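Local coordinates for protein exopolygalacturonate lyase (Vibrio vulnificus, PDB 5A29) that probably cleaves pectate by beta-elimination, acting as an exopolygalacturonate lyase of polysaccharide lyase family 2 with a bound manganese ion, at residues A[230-235]-A[283-288]; A[213-218]-A[267-272]; A[155-160]-A[236-241]. One frame throughout, in Å; residues are numbered along the deposited sequence.

Interaction 1: residues A[230-235]-A[283-288]; sequences GLTFIN and YQFTSP. With SRT (S,R meso-tartaric acid), chain Q; SRT (S,R meso-tartaric acid), chain D.
Tyr283 and Thr232 bury the most surface in this contact, 99 and 94 Å², the first chiefly through its ring and the second through its hydroxyl and methyl branches. OG1 of Thr232 donates to OG1 of Thr286 at 2.8 Å and accepts the amide of Phe285 (N to OG1 3.3 Å), so one buried oxygen serves in both roles. Set between the backbone N and the carbonyl carbon (chi1 51°), this oxygen points to the polar backbone of 285-286, while the carbon side of the threonine lies over one face of the Phe285 ring: Thr232 CB is 3.8 Å from the Phe285 centroid and 18° off the normal, a CH-pi contact. Phe233 is the N-cap residue of helix 234-250, one of the helices of the alpha/alpha barrel characteristic of family 2 lyases, and the contact ties the start of this helix to the loop that runs into strand 287-288. Ile234 N donates to Tyr283 O at 2.9 Å. The Tyr283 ring lies obliquely across the same turn, its CD1 3.6 Å from Ile234 CG2 and its CE2 3.8 Å from Phe233 CD1; its hydroxyl is hydrogen-bonded to a polar side chain of the bound peptide. At the other end Gly230 CA comes within 3.4 Å of Thr286 OG1. Phe233 also lines a tartrate pocket, CZ approaching C3 of the ligand in chain Q to 3.7 Å.

Interaction 2: residues A[213-218]-A[267-272]; sequences PASLVD and MTQYKL. With SRT (S,R meso-tartaric acid), chain D.
Ser215 and Val217 follow an irregular path beside the last turns of helix 259-272, with CA of Ser215 6.9 Å from CA of Gln269 and CA of Val217 6.7 Å from CA of Leu272. These two near points lie one turn apart along the helix, and the modest buried area of 181 Å² marks a narrow surface contact. Its polar centre is the Ser215 hydroxyl. With OG trans to the backbone N (chi1 -179°), the serine reaches the helix and donates to Gln269 OE1 at 2.7 Å, approaching in the carbonyl plane at a C=O...O angle of 150°. The same OG accepts the amide of its own segment, Val217 N, at 3.0 Å and 158°, so the hydroxyl donates to one partner and accepts from the other. Gln269 bends at chi2 to bring its amide up to the loop, while its NE2 is bonded to Tyr265 O. A water adds a second link: it accepts from Leu216 N at 2.8 Å and donates to Gln269 OE1 at 2.8 Å, which gives this carbonyl oxygen two donors.

Apolar atoms flank the polar group. Leu272 CD1 lies 3.4 Å from Ser215 OG, and Val217 CG1 rests 3.7 Å from Leu272 O, a carbonyl that also accepts from Gln219 NE2. The neighbouring Tyr270 and Lys271 of the same helix line a tartrate pocket. The bond from Val217 N to Ser215 OG defines an ST turn that orders the surface loop locally, while Ser215 OG to Gln269 OE1 and the water join that loop to helix 259-272 of the alpha/alpha barrel.

Interaction 3: residues A[155-160]-A[236-241]; sequences LKNHYP and AGSDLI. With SRT (S,R meso-tartaric acid), chain R; EDO (1,2-ethanediol), chain E; EDO (1,2-ethanediol), chain H.
The carboxylate of Asp239, projecting from helix 234-250 of the alpha/alpha barrel, grips successive amides of the loop 155-160, which carries residues next to the manganese ligand Glu154. Its oxygens divide the work. OD2 accepts from His158 N at 2.9 Å, met on its syn side with the donor 20° out of the carboxylate plane; OD1 accepts from Tyr159 N at 2.7 Å through its syn lone pair. Two donors spread over both oxygens fix the rotation of the carboxylate, and the unusual chi1 of -103°, away from a staggered position, suggests that the side chain accepts some strain to keep this grip. The buried charge is probably eased by the same two amides.

Tyr159 comes back toward the helix. Its ring crosses the carboxylate of Asp239 obliquely, the planes 63° apart, with CD1 the ring atom nearest to OD1. The ring's far end meets the preceding helix residue: Tyr159 OH donates to Ser238 OG at 2.7 Å, and that serine oxygen lies at the ring edge, near its plane. Asn339 of helix 331-349 is a further hydrogen-bonding partner of Ser238 OG, so three parts of the fold meet there.

Within the loop, Lys156 N donates to His158 ND1 at 2.9 Å, in the ring plane, and Leu155 CD2 sits over the centre of one face of this imidazole. Lys156 leaves the backbone away from the helix; its extended chain carries NZ to O1 of the tartrate in chain R (2.6 Å), and NZ also bonds to the backbone of the bound peptide. A water closes the contact, donating to Asn157 OD1 at 2.9 Å and accepting from Asp239 N at 2.9 Å.

Along the chain the segments come in the order 155-160, 213-218, 230-235, 236-241, 267-272 and 283-288, so all three pairings interleave. Interactions 1 and 3 share helix 234-250, using its start and the turns that follow, with centres 14 Å apart. Interactions 1 and 2 are 11 Å apart and meet where Tyr270 OH lies 2.8 Å from Thr232 O; both border the tartrate of chain D. Interactions 2 and 3, 19 Å apart, touch through Met267 CE and Ile241 CG2 at 3.4 Å. The three therefore form a chain of contacts from the outer surface loop, across helices 259-272 and 234-250, to the interior near the manganese site.

Interaction 1: residues A[230-235]-A[283-288]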
loop_
_atom_site.group_PDB
_atom_site.type_symbol
_atom_site.label_atom_id
_atom_site.label_comp_id
_atom_site.label_asym_id
_atom_site.label_seq_id
_atom_site.Cartn_x
_atom_site.Cartn_y
_atom_site.Cartn_z
ATOM N N GLY A 230 3.470 -20.658 -7.967
ATOM C CA GLY A 230 2.886 -19.448 -8.551
ATOM C C GLY A 230 2.696 -18.341 -7.479
ATOM O O GLY A 230 1.864 -17.460 -7.663
ATOM N N LEU A 231 3.410 -18.411 -6.354
ATOM C CA LEU A 231 3.172 -17.455 -5.245
ATOM C C LEU A 231 4.105 -16.227 -5.358
ATOM O O LEU A 231 4.954 -16.018 -4.512
ATOM C CB LEU A 231 3.299 -18.148 -3.900
ATOM C CG LEU A 231 2.367 -19.383 -3.740
ATOM C CD1 LEU A 231 2.613 -20.129 -2.412
ATOM C CD2 LEU A 231 0.899 -18.903 -3.859
ATOM N N THR A 232 4.002 -15.508 -6.455
ATOM C CA THR A 232 4.954 -14.438 -6.702
ATOM C C THR A 232 4.183 -13.120 -6.992
ATOM O O THR A 232 4.675 -12.239 -7.674
ATOM C CB THR A 232 5.903 -14.773 -7.899
ATOM O OG1 THR A 232 5.103 -15.171 -9.019
ATOM C CG2 THR A 232 6.797 -16.007 -7.522
ATOM N N PHE A 233 3.001 -12.997 -6.395
ATOM C CA PHE A 233 2.180 -11.789 -6.632
ATOM C C PHE A 233 3.005 -10.556 -6.160
ATOM O O PHE A 233 3.596 -10.609 -5.109
ATOM C CB PHE A 233 0.970 -11.851 -5.645
ATOM C CG PHE A 233 0.294 -13.203 -5.615
ATOM C CD1 PHE A 233 -0.305 -13.705 -6.779
ATOM C CD2 PHE A 233 0.402 -14.014 -4.514
ATOM C CE1 PHE A 233 -0.864 -14.999 -6.793
ATOM C CE2 PHE A 233 -0.167 -15.303 -4.502
ATOM C CZ PHE A 233 -0.827 -15.775 -5.636
ATOM N N ILE A 234 2.886 -9.451 -6.888
ATOM C CA ILE A 234 3.613 -8.213 -6.554
ATOM C C ILE A 234 3.083 -7.623 -5.241
ATOM O O ILE A 234 3.821 -6.905 -4.568
ATOM C CB ILE A 234 3.582 -7.241 -7.749
ATOM C CG1 ILE A 234 4.527 -6.013 -7.524
ATOM C CG2 ILE A 234 2.137 -6.636 -7.988
ATOM C CD1 ILE A 234 6.009 -6.283 -7.362
ATOM N N ASN A 235 1.860 -7.999 -4.809
ATOM C CA ASN A 235 1.385 -7.506 -3.494
ATOM C C ASN A 235 1.886 -8.363 -2.338
ATOM O O ASN A 235 1.471 -8.151 -1.216
ATOM C CB ASN A 235 -0.149 -7.286 -3.453
ATOM C CG ASN A 235 -0.937 -8.611 -3.415
ATOM O OD1 ASN A 235 -0.343 -9.721 -3.499
ATOM N ND2 ASN A 235 -2.257 -8.509 -3.203
ATOM N N TYR A 283 1.837 -8.888 -13.133
ATOM C CA TYR A 283 1.442 -8.890 -11.717
ATOM C C TYR A 283 2.289 -9.910 -10.946
ATOM O O TYR A 283 2.402 -9.856 -9.736
ATOM C CB TYR A 283 -0.056 -9.224 -11.627
ATOM C CG TYR A 283 -0.605 -9.239 -10.215
ATOM C CD1 TYR A 283 -0.788 -8.013 -9.540
ATOM C CD2 TYR A 283 -0.941 -10.446 -9.565
ATOM C CE1 TYR A 283 -1.330 -8.001 -8.284
ATOM C CE2 TYR A 283 -1.474 -10.446 -8.275
ATOM C CZ TYR A 283 -1.611 -9.203 -7.636
ATOM O OH TYR A 283 -2.167 -9.121 -6.410
ATOM N N GLN A 284 2.810 -10.929 -11.653
ATOM C CA GLN A 284 3.657 -11.948 -10.984
ATOM C C GLN A 284 4.524 -12.577 -12.107
ATOM O O GLN A 284 4.237 -12.379 -13.318
ATOM C CB GLN A 284 2.830 -13.042 -10.276
ATOM C CG GLN A 284 1.947 -13.878 -11.223
ATOM C CD GLN A 284 0.788 -14.478 -10.440
ATOM O OE1 GLN A 284 -0.187 -13.765 -10.107
ATOM N NE2 GLN A 284 0.857 -15.758 -10.139
ATOM N N PHE A 285 5.512 -13.361 -11.708
ATOM C CA PHE A 285 6.495 -13.862 -12.718
ATOM C C PHE A 285 6.466 -15.385 -12.805
ATOM O O PHE A 285 7.253 -15.954 -13.589
ATOM C CB PHE A 285 7.949 -13.368 -12.485
ATOM C CG PHE A 285 8.495 -13.619 -11.109
ATOM C CD1 PHE A 285 8.337 -12.689 -10.094
ATOM C CD2 PHE A 285 9.231 -14.781 -10.825
ATOM C CE1 PHE A 285 8.861 -12.891 -8.810
ATOM C CE2 PHE A 285 9.774 -14.988 -9.567
ATOM C CZ PHE A 285 9.627 -14.057 -8.537
ATOM N N THR A 286 5.560 -16.021 -12.061
ATOM C CA THR A 286 5.375 -17.496 -12.191
ATOM C C THR A 286 3.877 -17.806 -12.109
ATOM O O THR A 286 3.138 -16.992 -11.561
ATOM C CB THR A 286 6.086 -18.278 -11.089
ATOM O OG1 THR A 286 5.662 -17.855 -9.786
ATOM C CG2 THR A 286 7.635 -18.163 -11.193
ATOM N N SER A 287 3.439 -18.970 -12.623
ATOM C CA SER A 287 2.074 -19.483 -12.441
ATOM C C SER A 287 2.124 -20.721 -11.594
ATOM O O SER A 287 3.172 -21.408 -11.492
ATOM C CB SER A 287 1.441 -19.962 -13.779
ATOM O OG SER A 287 1.152 -18.891 -14.661
ATOM N N PRO A 288 0.990 -21.031 -10.974
ATOM C CA PRO A 288 0.846 -22.237 -10.192
ATOM C C PRO A 288 0.715 -23.453 -11.097
ATOM O O PRO A 288 -0.031 -23.450 -12.092
ATOM C CB PRO A 288 -0.478 -22.031 -9.467
ATOM C CG PRO A 288 -1.259 -21.114 -10.299
ATOM C CD PRO A 288 -0.255 -20.230 -11.051
HETATM O O1 SRT Q . -2.745 -20.311 -3.710
HETATM O O11 SRT Q . -4.971 -20.589 -3.729
HETATM C C1 SRT Q . -3.943 -19.912 -3.564
HETATM C C2 SRT Q . -4.313 -18.512 -3.136
HETATM O O2 SRT Q . -4.935 -18.496 -1.860
HETATM C C3 SRT Q . -3.422 -17.348 -3.444
HETATM O O3 SRT Q . -4.229 -17.040 -4.570
HETATM C C4 SRT Q . -3.611 -16.202 -2.420
HETATM O O4 SRT Q . -4.424 -15.297 -2.747
HETATM O O41 SRT Q . -2.973 -16.247 -1.309
HETATM O O1 SRT D . 4.871 -5.529 -10.736
HETATM O O11 SRT D . 5.583 -5.678 -12.786
HETATM C C1 SRT D . 5.608 -5.140 -11.670
HETATM C C2 SRT D . 6.608 -4.070 -11.279
HETATM O O2 SRT D . 7.793 -4.784 -11.337
HETATM C C3 SRT D . 6.824 -2.766 -12.084
HETATM O O3 SRT D . 6.136 -2.732 -13.311
HETATM C C4 SRT D . 6.497 -1.459 -11.383
HETATM O O4 SRT D . 7.341 -0.561 -11.654
HETATM O O41 SRT D . 5.492 -1.334 -10.593
HETATM O O HOH W 1 -2.697 -11.445 -5.272
#

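Interaction 2: residues A[213-218]-A[267-272]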
loop_
_atom_site.group_PDB
_atom_site.type_symbol
_atom_site.label_atom_id
_atom_site.label_comp_id
_atom_site.label_asym_id
_atom_site.label_seq_id
_atom_site.Cartn_x
_atom_site.Cartn_y
_atom_site.Cartn_z
ATOM N N PRO A 213 20.364 -16.954 -7.167
ATOM C CA PRO A 213 20.203 -18.036 -8.176
ATOM C C PRO A 213 19.991 -17.525 -9.611
ATOM O O PRO A 213 19.889 -16.327 -9.851
ATOM C CB PRO A 213 18.934 -18.748 -7.693
ATOM C CG PRO A 213 18.099 -17.596 -7.125
ATOM C CD PRO A 213 19.079 -16.653 -6.462
ATOM N N ALA A 214 19.899 -18.418 -10.594
ATOM C CA ALA A 214 19.528 -18.013 -11.970
ATOM C C ALA A 214 18.012 -17.598 -11.959
ATOM O O ALA A 214 17.280 -17.955 -11.035
ATOM C CB ALA A 214 19.720 -19.188 -12.941
ATOM N N SER A 215 17.583 -16.831 -12.954
ATOM C CA SER A 215 16.179 -16.578 -13.197
ATOM C C SER A 215 15.522 -17.859 -13.788
ATOM O O SER A 215 16.156 -18.550 -14.596
ATOM C CB SER A 215 16.061 -15.464 -14.210
ATOM O OG SER A 215 14.682 -15.203 -14.422
ATOM N N LEU A 216 14.273 -18.149 -13.394
ATOM C CA LEU A 216 13.478 -19.199 -14.020
ATOM C C LEU A 216 12.826 -18.677 -15.258
ATOM O O LEU A 216 12.333 -19.457 -16.079
ATOM C CB LEU A 216 12.389 -19.696 -13.059
ATOM C CG LEU A 216 12.909 -20.315 -11.794
ATOM C CD1 LEU A 216 11.767 -20.863 -10.957
ATOM C CD2 LEU A 216 13.895 -21.431 -12.158
ATOM N N VAL A 217 12.835 -17.362 -15.453
ATOM C CA VAL A 217 12.008 -16.815 -16.521
ATOM C C VAL A 217 12.581 -17.060 -17.923
ATOM O O VAL A 217 13.646 -16.559 -18.282
ATOM C CB VAL A 217 11.627 -15.331 -16.275
ATOM C CG1 VAL A 217 10.834 -14.785 -17.475
ATOM C CG2 VAL A 217 10.869 -15.218 -14.923
ATOM N N ASP A 218 11.869 -17.840 -18.740
ATOM C CA ASP A 218 12.374 -18.122 -20.080
ATOM C C ASP A 218 11.713 -17.159 -21.008
ATOM O O ASP A 218 10.501 -17.298 -21.295
ATOM C CB ASP A 218 12.053 -19.584 -20.475
ATOM C CG ASP A 218 12.493 -19.922 -21.908
ATOM O OD1 ASP A 218 12.912 -19.005 -22.687
ATOM O OD2 ASP A 218 12.342 -21.113 -22.269
ATOM N N MET A 267 13.081 -7.932 -7.399
ATOM C CA MET A 267 12.523 -6.852 -8.244
ATOM C C MET A 267 12.703 -7.140 -9.752
ATOM O O MET A 267 11.795 -6.911 -10.596
ATOM C CB MET A 267 13.155 -5.506 -7.873
ATOM C CG MET A 267 12.660 -4.352 -8.701
ATOM S SD MET A 267 13.504 -2.747 -8.354
ATOM C CE MET A 267 13.236 -2.557 -6.627
ATOM N N THR A 268 13.890 -7.649 -10.102
ATOM C CA THR A 268 14.218 -7.928 -11.501
ATOM C C THR A 268 13.336 -9.039 -12.109
ATOM O O THR A 268 13.107 -9.015 -13.303
ATOM C CB THR A 268 15.718 -8.406 -11.546
ATOM O OG1 THR A 268 16.503 -7.243 -11.282
ATOM C CG2 THR A 268 16.093 -8.845 -12.934
ATOM N N GLN A 269 12.938 -10.019 -11.304
ATOM C CA GLN A 269 12.119 -11.153 -11.858
ATOM C C GLN A 269 10.815 -10.588 -12.520
ATOM O O GLN A 269 10.357 -11.102 -13.597
ATOM C CB GLN A 269 11.830 -12.207 -10.804
ATOM C CG GLN A 269 13.065 -12.942 -10.174
ATOM C CD GLN A 269 14.134 -13.200 -11.247
ATOM O OE1 GLN A 269 13.931 -14.032 -12.134
ATOM N NE2 GLN A 269 15.207 -12.403 -11.237
ATOM N N TYR A 270 10.220 -9.561 -11.887
ATOM C CA TYR A 270 9.000 -8.938 -12.491
ATOM C C TYR A 270 9.254 -8.314 -13.801
ATOM O O TYR A 270 8.439 -8.456 -14.762
ATOM C CB TYR A 270 8.311 -7.924 -11.536
ATOM C CG TYR A 270 7.835 -8.598 -10.264
ATOM C CD1 TYR A 270 6.575 -9.158 -10.178
ATOM C CD2 TYR A 270 8.663 -8.645 -9.134
ATOM C CE1 TYR A 270 6.146 -9.715 -8.976
ATOM C CE2 TYR A 270 8.253 -9.273 -7.980
ATOM C CZ TYR A 270 7.011 -9.817 -7.930
ATOM O OH TYR A 270 6.612 -10.377 -6.759
ATOM N N LYS A 271 10.425 -7.656 -13.894
ATOM C CA LYS A 271 10.838 -6.982 -15.106
ATOM C C LYS A 271 11.115 -7.993 -16.239
ATOM O O LYS A 271 10.794 -7.716 -17.418
ATOM C CB LYS A 271 12.067 -6.082 -14.872
ATOM C CG LYS A 271 11.976 -5.083 -13.698
ATOM C CD LYS A 271 10.723 -4.216 -13.607
ATOM C CE LYS A 271 10.483 -3.645 -12.148
ATOM N NZ LYS A 271 10.019 -4.574 -10.972
ATOM N N LEU A 272 11.753 -9.105 -15.883
ATOM C CA LEU A 272 12.102 -10.131 -16.920
ATOM C C LEU A 272 10.872 -10.774 -17.529
ATOM O O LEU A 272 10.918 -11.237 -18.664
ATOM C CB LEU A 272 12.941 -11.237 -16.274
ATOM C CG LEU A 272 14.362 -10.735 -15.898
ATOM C CD1 LEU A 272 15.023 -11.846 -15.083
ATOM C CD2 LEU A 272 15.144 -10.374 -17.189
HETATM O O1 SRT D . 4.871 -5.529 -10.736
HETATM O O11 SRT D . 5.583 -5.678 -12.786
HETATM C C1 SRT D . 5.608 -5.140 -11.670
HETATM C C2 SRT D . 6.608 -4.070 -11.279
HETATM O O2 SRT D . 7.793 -4.784 -11.337
HETATM C C3 SRT D . 6.824 -2.766 -12.084
HETATM O O3 SRT D . 6.136 -2.732 -13.311
HETATM C C4 SRT D . 6.497 -1.459 -11.383
HETATM O O4 SRT D . 7.341 -0.561 -11.654
HETATM O O41 SRT D . 5.492 -1.334 -10.593
HETATM O O HOH W 2 12.667 -16.552 -11.720
#

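Interaction 3: residues A[155-160]-A[236-241]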
loop_
_atom_site.group_PDB
_atom_site.type_symbol
_atom_site.label_atom_id
_atom_site.label_comp_id
_atom_site.label_asym_id
_atom_site.label_seq_id
_atom_site.Cartn_x
_atom_site.Cartn_y
_atom_site.Cartn_z
ATOM N N LEU A 155 1.543 -9.610 6.097
ATOM C CA LEU A 155 1.558 -8.256 5.520
ATOM C C LEU A 155 1.104 -8.313 4.067
ATOM O O LEU A 155 1.141 -9.379 3.392
ATOM C CB LEU A 155 2.962 -7.652 5.579
ATOM C CG LEU A 155 3.667 -7.503 6.940
ATOM C CD1 LEU A 155 4.918 -6.698 6.715
ATOM C CD2 LEU A 155 2.723 -6.790 7.887
ATOM N N LYS A 156 0.660 -7.165 3.569
ATOM C CA LYS A 156 0.190 -7.069 2.203
ATOM C C LYS A 156 0.241 -5.593 1.805
ATOM O O LYS A 156 -0.724 -4.862 2.079
ATOM C CB LYS A 156 -1.259 -7.601 2.088
ATOM C CG LYS A 156 -1.808 -7.698 0.655
ATOM C CD LYS A 156 -3.332 -7.965 0.706
ATOM C CE LYS A 156 -3.978 -7.962 -0.683
ATOM N NZ LYS A 156 -5.439 -8.372 -0.662
ATOM N N ASN A 157 1.333 -5.183 1.163
ATOM C CA ASN A 157 1.588 -3.763 0.820
ATOM C C ASN A 157 1.428 -2.880 2.082
ATOM O O ASN A 157 0.754 -1.824 2.036
ATOM C CB ASN A 157 0.668 -3.248 -0.298
ATOM C CG ASN A 157 1.017 -3.820 -1.653
ATOM O OD1 ASN A 157 2.079 -4.470 -1.808
ATOM N ND2 ASN A 157 0.128 -3.636 -2.627
ATOM N N HIS A 158 2.026 -3.319 3.202
ATOM C CA HIS A 158 1.964 -2.530 4.462
ATOM C C HIS A 158 3.001 -1.432 4.508
ATOM O O HIS A 158 2.710 -0.330 5.010
ATOM C CB HIS A 158 2.170 -3.397 5.663
ATOM C CG HIS A 158 0.906 -4.037 6.176
ATOM N ND1 HIS A 158 0.280 -5.088 5.526
ATOM C CD2 HIS A 158 0.195 -3.826 7.321
ATOM C CE1 HIS A 158 -0.786 -5.470 6.218
ATOM N NE2 HIS A 158 -0.843 -4.744 7.328
ATOM N N TYR A 159 4.186 -1.694 3.933
ATOM C CA TYR A 159 5.284 -0.695 3.876
ATOM C C TYR A 159 5.519 0.061 5.190
ATOM O O TYR A 159 5.265 1.304 5.278
ATOM C CB TYR A 159 5.059 0.288 2.759
ATOM C CG TYR A 159 4.703 -0.293 1.397
ATOM C CD1 TYR A 159 5.405 -1.387 0.865
ATOM C CD2 TYR A 159 3.705 0.302 0.600
ATOM C CE1 TYR A 159 5.064 -1.895 -0.402
ATOM C CE2 TYR A 159 3.406 -0.169 -0.674
ATOM C CZ TYR A 159 4.100 -1.281 -1.156
ATOM O OH TYR A 159 3.850 -1.779 -2.429
ATOM N N PRO A 160 5.984 -0.667 6.217
ATOM C CA PRO A 160 6.280 -0.070 7.543
ATOM C C PRO A 160 7.260 1.076 7.497
ATOM O O PRO A 160 8.062 1.229 6.549
ATOM C CB PRO A 160 6.902 -1.245 8.339
ATOM C CG PRO A 160 6.478 -2.508 7.588
ATOM C CD PRO A 160 6.369 -2.108 6.148
ATOM N N ALA A 236 2.857 -9.264 -2.614
ATOM C CA ALA A 236 3.691 -9.923 -1.584
ATOM C C ALA A 236 5.134 -9.479 -1.836
ATOM O O ALA A 236 5.881 -9.252 -0.907
ATOM C CB ALA A 236 3.639 -11.464 -1.764
ATOM N N GLY A 237 5.539 -9.431 -3.111
ATOM C CA GLY A 237 6.941 -9.224 -3.446
ATOM C C GLY A 237 7.342 -7.785 -3.043
ATOM O O GLY A 237 8.467 -7.554 -2.604
ATOM N N SER A 238 6.409 -6.818 -3.173
ATOM C CA SER A 238 6.767 -5.403 -3.060
ATOM C C SER A 238 7.255 -5.130 -1.600
ATOM O O SER A 238 8.255 -4.439 -1.408
ATOM C CB SER A 238 5.517 -4.486 -3.444
ATOM O OG SER A 238 5.964 -3.102 -3.414
ATOM N N ASP A 239 6.584 -5.640 -0.560
ATOM C CA ASP A 239 7.046 -5.363 0.847
ATOM C C ASP A 239 8.412 -6.027 1.064
ATOM O O ASP A 239 9.245 -5.530 1.806
ATOM C CB ASP A 239 6.108 -6.032 1.853
ATOM C CG ASP A 239 5.114 -5.041 2.528
ATOM O OD1 ASP A 239 5.489 -3.921 2.992
ATOM O OD2 ASP A 239 3.973 -5.450 2.664
ATOM N N LEU A 240 8.597 -7.241 0.533
ATOM C CA LEU A 240 9.932 -7.878 0.684
ATOM C C LEU A 240 11.073 -7.117 0.059
ATOM O O LEU A 240 12.121 -6.973 0.692
ATOM C CB LEU A 240 9.903 -9.341 0.144
ATOM C CG LEU A 240 9.076 -10.251 1.091
ATOM C CD1 LEU A 240 8.717 -11.553 0.348
ATOM C CD2 LEU A 240 9.778 -10.571 2.426
ATOM N N ILE A 241 10.843 -6.598 -1.130
ATOM C CA ILE A 241 11.839 -5.812 -1.892
ATOM C C ILE A 241 12.129 -4.537 -1.070
ATOM O O ILE A 241 13.289 -4.223 -0.829
ATOM C CB ILE A 241 11.282 -5.405 -3.275
ATOM C CG1 ILE A 241 11.227 -6.641 -4.238
ATOM C CG2 ILE A 241 12.143 -4.383 -3.946
ATOM C CD1 ILE A 241 10.229 -6.476 -5.342
HETATM O O1 SRT R . -7.121 -6.493 -1.222
HETATM O O11 SRT R . -5.598 -5.088 -0.597
HETATM C C1 SRT R . -6.659 -5.345 -1.198
HETATM C C2 SRT R . -7.408 -4.293 -1.998
HETATM O O2 SRT R . -8.405 -3.575 -1.299
HETATM C C3 SRT R . -6.418 -3.410 -2.751
HETATM O O3 SRT R . -5.894 -4.336 -3.720
HETATM C C4 SRT R . -7.121 -2.192 -3.308
HETATM O O4 SRT R . -7.007 -1.175 -2.592
HETATM O O41 SRT R . -7.849 -2.230 -4.357
HETATM C C1 EDO E . 5.271 -11.313 1.961
HETATM O O1 EDO E . 5.143 -9.887 1.773
HETATM C C2 EDO E . 3.833 -11.776 2.145
HETATM O O2 EDO E . 3.341 -11.294 3.442
HETATM C C1 EDO H . 3.053 2.696 4.427
HETATM O O1 EDO H . 3.103 4.028 3.806
HETATM C C2 EDO H . 2.886 2.527 5.958
HETATM O O2 EDO H . 1.676 1.870 6.429
HETATM O O HOH W 3 3.868 -6.532 -0.883
#